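Local coordinates for Ketoacyl_synth_N domain-containing protein (Photorhabdus luminescens subsp. laumondii, PDB 6SMO) that belongs to the beta-ketoacyl synthase family and probably takes part in building a polyketide chain together with a partner ketosynthase-like subunit, at residues G216-G221 / L310-S315; V276-G281 / N350-Q355; N305-L310 / V319-L324. All coordinates share one frame; numbering follows the deposited sequence.

Contact 1 of 3, residues G216-G221 / L310-S315; sequences GDFSEG and LDNQFS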
loop_
_atom_site.group_PDB
_atom_site.type_symbol
_atom_site.label_atom_id
_atom_site.label_comp_id
_atom_site.label_asym_id
_atom_site.label_seq_id
_atom_site.Cartn_x
_atom_site.Cartn_y
_atom_site.Cartn_z
ATOM N N GLY C 216 13.839 -19.728 -17.341
ATOM C CA GLY C 216 12.911 -18.717 -17.883
ATOM C C GLY C 216 13.467 -17.307 -17.779
ATOM O O GLY C 216 14.315 -17.064 -16.894
ATOM N N ASP C 217 13.000 -16.414 -18.656
ATOM C CA ASP C 217 13.353 -14.969 -18.681
ATOM C C ASP C 217 12.356 -14.205 -17.800
ATOM O O ASP C 217 11.508 -14.862 -17.158
ATOM C CB ASP C 217 13.364 -14.437 -20.118
ATOM C CG ASP C 217 14.370 -15.128 -21.022
ATOM O OD1 ASP C 217 15.523 -15.313 -20.583
ATOM O OD2 ASP C 217 13.993 -15.478 -22.158
ATOM N N PHE C 218 12.473 -12.873 -17.758
ATOM C CA PHE C 218 11.517 -11.945 -17.099
ATOM C C PHE C 218 10.988 -10.947 -18.134
ATOM O O PHE C 218 11.701 -10.661 -19.118
ATOM C CB PHE C 218 12.182 -11.201 -15.938
ATOM C CG PHE C 218 12.817 -12.089 -14.898
ATOM C CD1 PHE C 218 12.093 -12.524 -13.799
ATOM C CD2 PHE C 218 14.141 -12.485 -15.016
ATOM C CE1 PHE C 218 12.678 -13.339 -12.842
ATOM C CE2 PHE C 218 14.725 -13.300 -14.058
ATOM C CZ PHE C 218 13.993 -13.725 -12.973
ATOM N N SER C 219 9.772 -10.447 -17.919
ATOM C CA SER C 219 9.154 -9.441 -18.817
ATOM C C SER C 219 8.412 -8.407 -17.975
ATOM O O SER C 219 7.752 -8.791 -17.016
ATOM C CB SER C 219 8.218 -10.082 -19.784
ATOM O OG SER C 219 8.887 -11.044 -20.570
ATOM N N GLU C 220 8.512 -7.136 -18.348
ATOM C CA GLU C 220 7.793 -6.060 -17.626
ATOM C C GLU C 220 6.507 -5.729 -18.383
ATOM O O GLU C 220 6.284 -6.269 -19.461
ATOM C CB GLU C 220 8.677 -4.822 -17.508
ATOM C CG GLU C 220 9.057 -4.218 -18.843
ATOM C CD GLU C 220 9.955 -3.004 -18.717
ATOM O OE1 GLU C 220 10.044 -2.217 -19.674
ATOM O OE2 GLU C 220 10.587 -2.861 -17.670
ATOM N N GLY C 221 5.681 -4.875 -17.799
ATOM C CA GLY C 221 4.416 -4.441 -18.422
ATOM C C GLY C 221 3.303 -4.314 -17.400
ATOM O O GLY C 221 3.610 -4.060 -16.218
ATOM N N LEU C 310 5.188 -16.147 -21.784
ATOM C CA LEU C 310 4.902 -14.856 -21.107
ATOM C C LEU C 310 6.011 -14.437 -20.134
ATOM O O LEU C 310 6.030 -13.267 -19.785
ATOM C CB LEU C 310 3.554 -14.962 -20.389
ATOM C CG LEU C 310 2.331 -15.081 -21.292
ATOM C CD1 LEU C 310 1.073 -15.279 -20.467
ATOM C CD2 LEU C 310 2.191 -13.859 -22.178
ATOM N N ASP C 311 6.776 -15.383 -19.579
ATOM C CA ASP C 311 7.917 -15.151 -18.637
ATOM C C ASP C 311 7.440 -14.824 -17.214
ATOM O O ASP C 311 6.240 -14.737 -16.970
ATOM C CB ASP C 311 9.013 -14.213 -19.162
ATOM C CG ASP C 311 9.358 -14.387 -20.625
ATOM O OD1 ASP C 311 9.827 -15.469 -20.993
ATOM O OD2 ASP C 311 9.136 -13.436 -21.377
ATOM N N ASN C 312 8.380 -14.586 -16.307
ATOM C CA ASN C 312 7.990 -14.253 -14.919
ATOM C C ASN C 312 7.790 -12.741 -14.852
ATOM O O ASN C 312 8.742 -12.016 -15.122
ATOM C CB ASN C 312 9.042 -14.739 -13.925
ATOM C CG ASN C 312 8.585 -14.657 -12.488
ATOM O OD1 ASN C 312 7.406 -14.493 -12.221
ATOM N ND2 ASN C 312 9.509 -14.778 -11.561
ATOM N N GLN C 313 6.575 -12.299 -14.538
ATOM C CA GLN C 313 6.278 -10.850 -14.443
ATOM C C GLN C 313 5.926 -10.484 -13.002
ATOM O O GLN C 313 5.484 -9.352 -12.796
ATOM C CB GLN C 313 5.126 -10.495 -15.378
ATOM C CG GLN C 313 5.285 -11.052 -16.782
ATOM C CD GLN C 313 4.139 -10.639 -17.665
ATOM O OE1 GLN C 313 3.294 -11.445 -18.040
ATOM N NE2 GLN C 313 4.097 -9.364 -17.993
ATOM N N PHE C 314 6.115 -11.416 -12.062
ATOM C CA PHE C 314 5.759 -11.194 -10.635
ATOM C C PHE C 314 4.259 -10.930 -10.513
ATOM O O PHE C 314 3.489 -11.809 -10.880
ATOM C CB PHE C 314 6.693 -10.197 -9.949
ATOM C CG PHE C 314 8.134 -10.611 -10.051
ATOM C CD1 PHE C 314 8.682 -11.483 -9.133
ATOM C CD2 PHE C 314 8.919 -10.176 -11.102
ATOM C CE1 PHE C 314 9.998 -11.890 -9.245
ATOM C CE2 PHE C 314 10.235 -10.580 -11.213
ATOM C CZ PHE C 314 10.770 -11.434 -10.283
ATOM N N SER C 315 3.879 -9.753 -10.023
ATOM C CA SER C 315 2.454 -9.408 -9.787
ATOM C C SER C 315 1.625 -9.474 -11.076
ATOM O O SER C 315 0.440 -9.783 -10.985
ATOM C CB SER C 315 2.300 -8.101 -9.066
ATOM O OG SER C 315 2.710 -7.022 -9.879
#

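Contact 2 of 3, residues V276-G281 / N350-Q355; sequences VFIMDG and NQIIIQ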
loop_
_atom_site.group_PDB
_atom_site.type_symbol
_atom_site.label_atom_id
_atom_site.label_comp_id
_atom_site.label_asym_id
_atom_site.label_seq_id
_atom_site.Cartn_x
_atom_site.Cartn_y
_atom_site.Cartn_z
ATOM N N VAL C 276 -10.153 -25.985 -18.564
ATOM C CA VAL C 276 -8.706 -25.813 -18.898
ATOM C C VAL C 276 -8.002 -25.217 -17.674
ATOM O O VAL C 276 -8.458 -24.163 -17.188
ATOM C CB VAL C 276 -8.523 -24.929 -20.149
ATOM C CG1 VAL C 276 -7.105 -24.391 -20.276
ATOM C CG2 VAL C 276 -8.928 -25.664 -21.416
ATOM N N PHE C 277 -6.937 -25.872 -17.202
ATOM C CA PHE C 277 -6.135 -25.449 -16.023
ATOM C C PHE C 277 -4.861 -24.741 -16.497
ATOM O O PHE C 277 -3.969 -25.413 -17.052
ATOM C CB PHE C 277 -5.798 -26.650 -15.136
ATOM C CG PHE C 277 -5.081 -26.291 -13.859
ATOM C CD1 PHE C 277 -5.766 -25.713 -12.802
ATOM C CD2 PHE C 277 -3.720 -26.518 -13.719
ATOM C CE1 PHE C 277 -5.107 -25.375 -11.629
ATOM C CE2 PHE C 277 -3.063 -26.181 -12.544
ATOM C CZ PHE C 277 -3.758 -25.609 -11.503
ATOM N N ILE C 278 -4.790 -23.421 -16.290
ATOM C CA ILE C 278 -3.564 -22.597 -16.507
ATOM C C ILE C 278 -2.727 -22.660 -15.224
ATOM O O ILE C 278 -3.263 -22.321 -14.152
ATOM C CB ILE C 278 -3.923 -21.151 -16.910
ATOM C CG1 ILE C 278 -4.648 -21.113 -18.259
ATOM C CG2 ILE C 278 -2.683 -20.266 -16.914
ATOM C CD1 ILE C 278 -5.287 -19.782 -18.590
ATOM N N MET C 279 -1.462 -23.076 -15.341
ATOM C CA MET C 279 -0.563 -23.366 -14.190
ATOM C C MET C 279 0.413 -22.201 -13.985
ATOM O O MET C 279 0.526 -21.350 -14.893
ATOM C CB MET C 279 0.208 -24.677 -14.398
ATOM C CG MET C 279 1.046 -24.737 -15.666
ATOM S SD MET C 279 1.645 -26.415 -16.009
ATOM C CE MET C 279 3.076 -26.488 -14.933
ATOM N N ASP C 280 1.062 -22.164 -12.814
ATOM C CA ASP C 280 2.061 -21.137 -12.409
ATOM C C ASP C 280 3.238 -21.173 -13.392
ATOM O O ASP C 280 3.559 -20.113 -13.965
ATOM C CB ASP C 280 2.514 -21.362 -10.962
ATOM C CG ASP C 280 3.487 -20.319 -10.436
ATOM O OD1 ASP C 280 3.247 -19.121 -10.672
ATOM O OD2 ASP C 280 4.478 -20.715 -9.792
ATOM N N GLY C 281 3.848 -22.349 -13.569
ATOM C CA GLY C 281 4.878 -22.616 -14.592
ATOM C C GLY C 281 6.251 -22.082 -14.212
ATOM O O GLY C 281 7.098 -21.969 -15.120
ATOM N N ASN C 350 -15.831 -23.991 -21.108
ATOM C CA ASN C 350 -16.860 -23.132 -20.457
ATOM C C ASN C 350 -16.364 -22.634 -19.090
ATOM O O ASN C 350 -17.117 -21.880 -18.441
ATOM C CB ASN C 350 -18.206 -23.856 -20.336
ATOM C CG ASN C 350 -18.164 -25.089 -19.456
ATOM O OD1 ASN C 350 -17.096 -25.526 -19.031
ATOM N ND2 ASN C 350 -19.323 -25.662 -19.180
ATOM N N GLN C 351 -15.159 -23.036 -18.667
ATOM C CA GLN C 351 -14.523 -22.592 -17.396
ATOM C C GLN C 351 -12.998 -22.695 -17.520
ATOM O O GLN C 351 -12.512 -23.776 -17.898
ATOM C CB GLN C 351 -15.019 -23.433 -16.219
ATOM C CG GLN C 351 -14.612 -22.881 -14.859
ATOM C CD GLN C 351 -15.166 -23.687 -13.711
ATOM O OE1 GLN C 351 -15.280 -24.910 -13.779
ATOM N NE2 GLN C 351 -15.511 -23.003 -12.632
ATOM N N ILE C 352 -12.282 -21.608 -17.209
ATOM C CA ILE C 352 -10.791 -21.574 -17.116
ATOM C C ILE C 352 -10.409 -21.212 -15.676
ATOM O O ILE C 352 -10.876 -20.165 -15.185
ATOM C CB ILE C 352 -10.183 -20.594 -18.141
ATOM C CG1 ILE C 352 -10.543 -20.985 -19.577
ATOM C CG2 ILE C 352 -8.676 -20.484 -17.950
ATOM C CD1 ILE C 352 -10.184 -19.945 -20.613
ATOM N N ILE C 353 -9.596 -22.059 -15.036
ATOM C CA ILE C 353 -9.085 -21.873 -13.645
ATOM C C ILE C 353 -7.571 -21.651 -13.718
ATOM O O ILE C 353 -6.869 -22.527 -14.260
ATOM C CB ILE C 353 -9.465 -23.077 -12.759
ATOM C CG1 ILE C 353 -10.983 -23.171 -12.577
ATOM C CG2 ILE C 353 -8.746 -23.026 -11.417
ATOM C CD1 ILE C 353 -11.477 -24.556 -12.251
ATOM N N ILE C 354 -7.101 -20.516 -13.193
ATOM C CA ILE C 354 -5.669 -20.091 -13.205
ATOM C C ILE C 354 -5.112 -20.232 -11.785
ATOM O O ILE C 354 -5.805 -19.811 -10.841
ATOM C CB ILE C 354 -5.536 -18.647 -13.730
ATOM C CG1 ILE C 354 -6.247 -18.467 -15.074
ATOM C CG2 ILE C 354 -4.074 -18.230 -13.810
ATOM C CD1 ILE C 354 -6.902 -17.120 -15.238
ATOM N N GLN C 355 -3.909 -20.801 -11.654
ATOM C CA GLN C 355 -3.204 -20.984 -10.357
ATOM C C GLN C 355 -1.861 -20.249 -10.400
ATOM O O GLN C 355 -1.200 -20.274 -11.459
ATOM C CB GLN C 355 -2.987 -22.468 -10.056
ATOM C CG GLN C 355 -2.592 -22.739 -8.610
ATOM C CD GLN C 355 -2.344 -24.201 -8.336
ATOM O OE1 GLN C 355 -2.979 -24.807 -7.475
ATOM N NE2 GLN C 355 -1.411 -24.784 -9.070
#

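Contact 3 of 3, residues N305-L310 / V319-L324; sequences NLRPYL and VIDSVL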
loop_
_atom_site.group_PDB
_atom_site.type_symbol
_atom_site.label_atom_id
_atom_site.label_comp_id
_atom_site.label_asym_id
_atom_site.label_seq_id
_atom_site.Cartn_x
_atom_site.Cartn_y
_atom_site.Cartn_z
ATOM N N ASN C 305 0.536 -24.489 -19.990
ATOM C CA ASN C 305 1.553 -23.616 -19.344
ATOM C C ASN C 305 1.870 -22.446 -20.284
ATOM O O ASN C 305 2.331 -22.709 -21.414
ATOM C CB ASN C 305 2.821 -24.404 -18.995
ATOM C CG ASN C 305 3.784 -23.633 -18.116
ATOM O OD1 ASN C 305 3.504 -22.508 -17.709
ATOM N ND2 ASN C 305 4.927 -24.231 -17.820
ATOM N N LEU C 306 1.633 -21.208 -19.832
ATOM C CA LEU C 306 1.876 -19.963 -20.614
ATOM C C LEU C 306 3.157 -19.267 -20.136
ATOM O O LEU C 306 3.509 -18.232 -20.736
ATOM C CB LEU C 306 0.676 -19.021 -20.463
ATOM C CG LEU C 306 -0.687 -19.577 -20.879
ATOM C CD1 LEU C 306 -1.756 -18.501 -20.762
ATOM C CD2 LEU C 306 -0.655 -20.135 -22.295
ATOM N N ARG C 307 3.830 -19.803 -19.111
ATOM C CA ARG C 307 4.968 -19.127 -18.427
ATOM C C ARG C 307 6.212 -19.102 -19.318
ATOM O O ARG C 307 6.949 -18.121 -19.289
ATOM C CB ARG C 307 5.264 -19.775 -17.071
ATOM C CG ARG C 307 6.097 -18.904 -16.138
ATOM C CD ARG C 307 5.438 -17.584 -15.769
ATOM N NE ARG C 307 4.124 -17.767 -15.159
ATOM C CZ ARG C 307 2.961 -17.332 -15.649
ATOM N NH1 ARG C 307 1.843 -17.578 -14.985
ATOM N NH2 ARG C 307 2.903 -16.651 -16.782
ATOM N N PRO C 308 6.517 -20.151 -20.121
ATOM C CA PRO C 308 7.652 -20.090 -21.044
ATOM C C PRO C 308 7.529 -18.967 -22.088
ATOM O O PRO C 308 8.551 -18.444 -22.494
ATOM C CB PRO C 308 7.643 -21.458 -21.745
ATOM C CG PRO C 308 6.873 -22.359 -20.804
ATOM C CD PRO C 308 5.840 -21.457 -20.162
ATOM N N TYR C 309 6.297 -18.624 -22.481
ATOM C CA TYR C 309 5.975 -17.641 -23.550
ATOM C C TYR C 309 5.835 -16.236 -22.948
ATOM O O TYR C 309 6.393 -15.286 -23.531
ATOM C CB TYR C 309 4.707 -18.059 -24.301
ATOM C CG TYR C 309 4.643 -19.523 -24.664
ATOM C CD1 TYR C 309 5.684 -20.138 -25.341
ATOM C CD2 TYR C 309 3.541 -20.295 -24.335
ATOM C CE1 TYR C 309 5.635 -21.483 -25.676
ATOM C CE2 TYR C 309 3.474 -21.640 -24.664
ATOM C CZ TYR C 309 4.525 -22.237 -25.338
ATOM O OH TYR C 309 4.467 -23.561 -25.666
ATOM N N LEU C 310 5.188 -16.147 -21.784
ATOM C CA LEU C 310 4.902 -14.856 -21.107
ATOM C C LEU C 310 6.011 -14.437 -20.134
ATOM O O LEU C 310 6.030 -13.267 -19.785
ATOM C CB LEU C 310 3.554 -14.962 -20.389
ATOM C CG LEU C 310 2.331 -15.081 -21.292
ATOM C CD1 LEU C 310 1.073 -15.279 -20.467
ATOM C CD2 LEU C 310 2.191 -13.859 -22.178
ATOM N N VAL C 319 -2.354 -12.358 -13.498
ATOM C CA VAL C 319 -3.314 -11.286 -13.898
ATOM C C VAL C 319 -3.437 -11.285 -15.427
ATOM O O VAL C 319 -4.582 -11.298 -15.921
ATOM C CB VAL C 319 -2.885 -9.904 -13.362
ATOM C CG1 VAL C 319 -3.811 -8.795 -13.841
ATOM C CG2 VAL C 319 -2.787 -9.892 -11.845
ATOM N N ILE C 320 -2.303 -11.300 -16.133
ATOM C CA ILE C 320 -2.272 -11.311 -17.625
ATOM C C ILE C 320 -2.910 -12.611 -18.116
ATOM O O ILE C 320 -3.543 -12.587 -19.169
ATOM C CB ILE C 320 -0.847 -11.089 -18.170
ATOM C CG1 ILE C 320 -0.842 -10.928 -19.691
ATOM C CG2 ILE C 320 0.101 -12.184 -17.717
ATOM C CD1 ILE C 320 0.303 -10.108 -20.213
ATOM N N ASP C 321 -2.750 -13.690 -17.352
ATOM C CA ASP C 321 -3.379 -15.011 -17.629
ATOM C C ASP C 321 -4.905 -14.861 -17.568
ATOM O O ASP C 321 -5.584 -15.398 -18.467
ATOM C CB ASP C 321 -2.885 -16.084 -16.654
ATOM C CG ASP C 321 -1.394 -16.369 -16.745
ATOM O OD1 ASP C 321 -0.616 -15.400 -16.847
ATOM O OD2 ASP C 321 -1.023 -17.560 -16.710
ATOM N N SER C 322 -5.413 -14.155 -16.551
ATOM C CA SER C 322 -6.859 -13.868 -16.333
ATOM C C SER C 322 -7.394 -12.953 -17.443
ATOM O O SER C 322 -8.581 -13.096 -17.797
ATOM C CB SER C 322 -7.099 -13.267 -14.970
ATOM O OG SER C 322 -6.700 -14.160 -13.941
ATOM N N VAL C 323 -6.554 -12.046 -17.955
ATOM C CA VAL C 323 -6.876 -11.136 -19.097
ATOM C C VAL C 323 -7.085 -11.987 -20.356
ATOM O O VAL C 323 -8.109 -11.783 -21.040
ATOM C CB VAL C 323 -5.780 -10.067 -19.290
ATOM C CG1 VAL C 323 -5.788 -9.467 -20.690
ATOM C CG2 VAL C 323 -5.886 -8.972 -18.240
ATOM N N LEU C 324 -6.153 -12.905 -20.638
ATOM C CA LEU C 324 -6.214 -13.857 -21.784
ATOM C C LEU C 324 -7.417 -14.795 -21.618
ATOM O O LEU C 324 -8.166 -14.964 -22.600
ATOM C CB LEU C 324 -4.903 -14.649 -21.868
ATOM C CG LEU C 324 -3.859 -14.117 -22.851
ATOM C CD1 LEU C 324 -3.605 -12.630 -22.655
ATOM C CD2 LEU C 324 -2.558 -14.897 -22.723
#

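Contact 1 of 3, residues G216-G221 / L310-S315
Phe218 and Asn312 form a single backbone bridge, buried where the start of strand 218-229 meets the loop between helices 307-310 and 319-329. The two chain paths run at 71° to each other, and no longer ladder forms. Asn312 N gives an almost straight hydrogen bond to Asp217 O, 3.3 Å away. The return bond, from Ser219 N to Asn312 O at 3.4 Å, is weak. Phe218 CA also brings a CA-H toward Asn312 O, and this oxygen sits at the edge of the Phe218 ring, near its plane.

Beside the bridge, Asn312 and Phe218 run side by side in the same direction. Asn312 CG is anti to the backbone N (chi1 -169°), which lays the amide along the ring, with ND2 3.7 Å from Phe218 CE1. Asn312 ND2 also lies over one face of the Phe314 ring, toward its rim. Asn312 OD1 takes a weak hydrogen bond from Phe314 N, which helps fix the turn of the amide.

The two phenyl ring planes are nearly parallel, 3° apart, and the rings meet rim to rim with Phe218 CE1 3.7 Å from Phe314 CZ. Neither covers the other. Helix 192-204 touches both rings.

On the other side of the bridge, Asp311 turns toward Ser219. Its carboxylate has a salt bridge to Arg47. Asp217 brings a second carboxylate close by. Gln313 CB and CG pack against Ser219 O.

The family has the thiolase-like fold. Here the loop before helix 319-329 is joined to the start of strand 218-229, within the ketoacyl synthase N-terminal domain.

Contact 2 of 3, residues V276-G281 / N350-Q355
Val276, Phe277 and Ile278 pair in parallel with Ile352, Ile353 and Ile354, in the alternating strand-helix pattern of the second half of a thiolase-like fold. Four backbone hydrogen bonds zip the pair. Val276 N reaches Gln351 O, and Ile353 N reaches Val276 O. The ladder continues from Ile278 N to Ile353 O at 3.0 Å, and from Gln355 N to Ile278 O at 3.0 Å. The strands cross at -22°.

One face of the pair carries Val276, Ile278, Ile352 and Ile354. Ile278 CD1 makes the closest side-chain contacts on this face. It meets Ile352 CG2 at 3.5 Å and Ile354 CG1 at 3.9 Å. CG1 of Ile278 lies anti to the carbonyl carbon (chi1 -64°), and the extended chi2 carries CD1 on to the earlier residue Ile352. Ile278 and Ile354 point the same way, side by side.

The opposite face carries Phe277 and Ile353. The Phe277 ring leans on toward Gln355. Its CZ lies 3.5 Å from both CB and NE2 of Gln355. The amide sits at the ring edge, with CD in the ring plane, and is turned 84° from it. Thr265 bonds to Gln355 OE1, and Glu286 makes a weak bond to its NE2.

Past the strand, Asp280 makes a salt bridge to Arg356. Helix 319-329 packs on Ile278, Ile352 and Ile354. Helix 286-296 covers Phe277, where Phe294 stacks edge-to-face. Within the sheet, strand 302-304 flanks 275-278, and antiparallel strand 362-369 flanks 351-356.

Contact 3 of 3, residues N305-L310 / V319-L324
Arg307 and Asp321 face each other as a buried salt bridge between the short helix 307-310 and helix 319-329. The two side chains cross at about a right angle, and their flat groups are turned 56° from each other. The carboxylate approaches the edge of the guanidinium, with Asp321 CG in its plane. NH1 of Arg307 makes a weak hydrogen bond to OD2 of Asp321 at 3.3 Å. Arg307 NH2 stays 3.7 Å from Asp321 OD1, so the grip is one-sided. The arginine leaves with CG anti to its N (chi1 -162°), then bends at chi2 and chi3, which folds the guanidinium back toward the other helix. Its NE makes a weak bond to Asp280 O. Asp321 OD1 takes a weak bond from Gly318 N, just before its own helix.

Leucines lie beside the ion pair. Leu306 and Leu324 slide past each other in opposite directions, with Leu306 CD1 4.2 Å from Leu324 CD2. Leu310 runs past Asp321 in the same antiparallel way. Its CD1 also packs against Ile320 CG2 and Leu324 CD2, both at 4.3 Å. Both charged residues are buried, and leucine carbons lie beside the carboxylate.

Asn305 caps the short helix: OD1 accepts from Arg307 N at 3.1 Å, with the donor above the carbonyl plane.

Strand 218-229 touches helix 319-329 at Val319, Ile320 and Val323, while strand 351-356 meets it at Asp321 and Ser322. Helix 20-31 packs on Tyr309 and Leu310.

How the contacts relate
All three contacts are buried, and they form a row across the fold. Contact 3 lies between the others, its centre about 9 Å from that of contact 1 and about 10 Å from that of contact 2. Leu310 belongs to contacts 1 and 3, and Gln313 packs on Ile320. A weak hydrogen bond from Arg307 to the Asp280 carbonyl joins contact 3 to contact 2, while Ser322 touches Ile354. Contacts 1 and 2 reach the same sheet but do not touch. Their chemistry differs. Contact 2 is a regular parallel ladder with apolar faces. Contact 1 has one bridge, rings and acidic groups. Contact 3 relies on side chains alone.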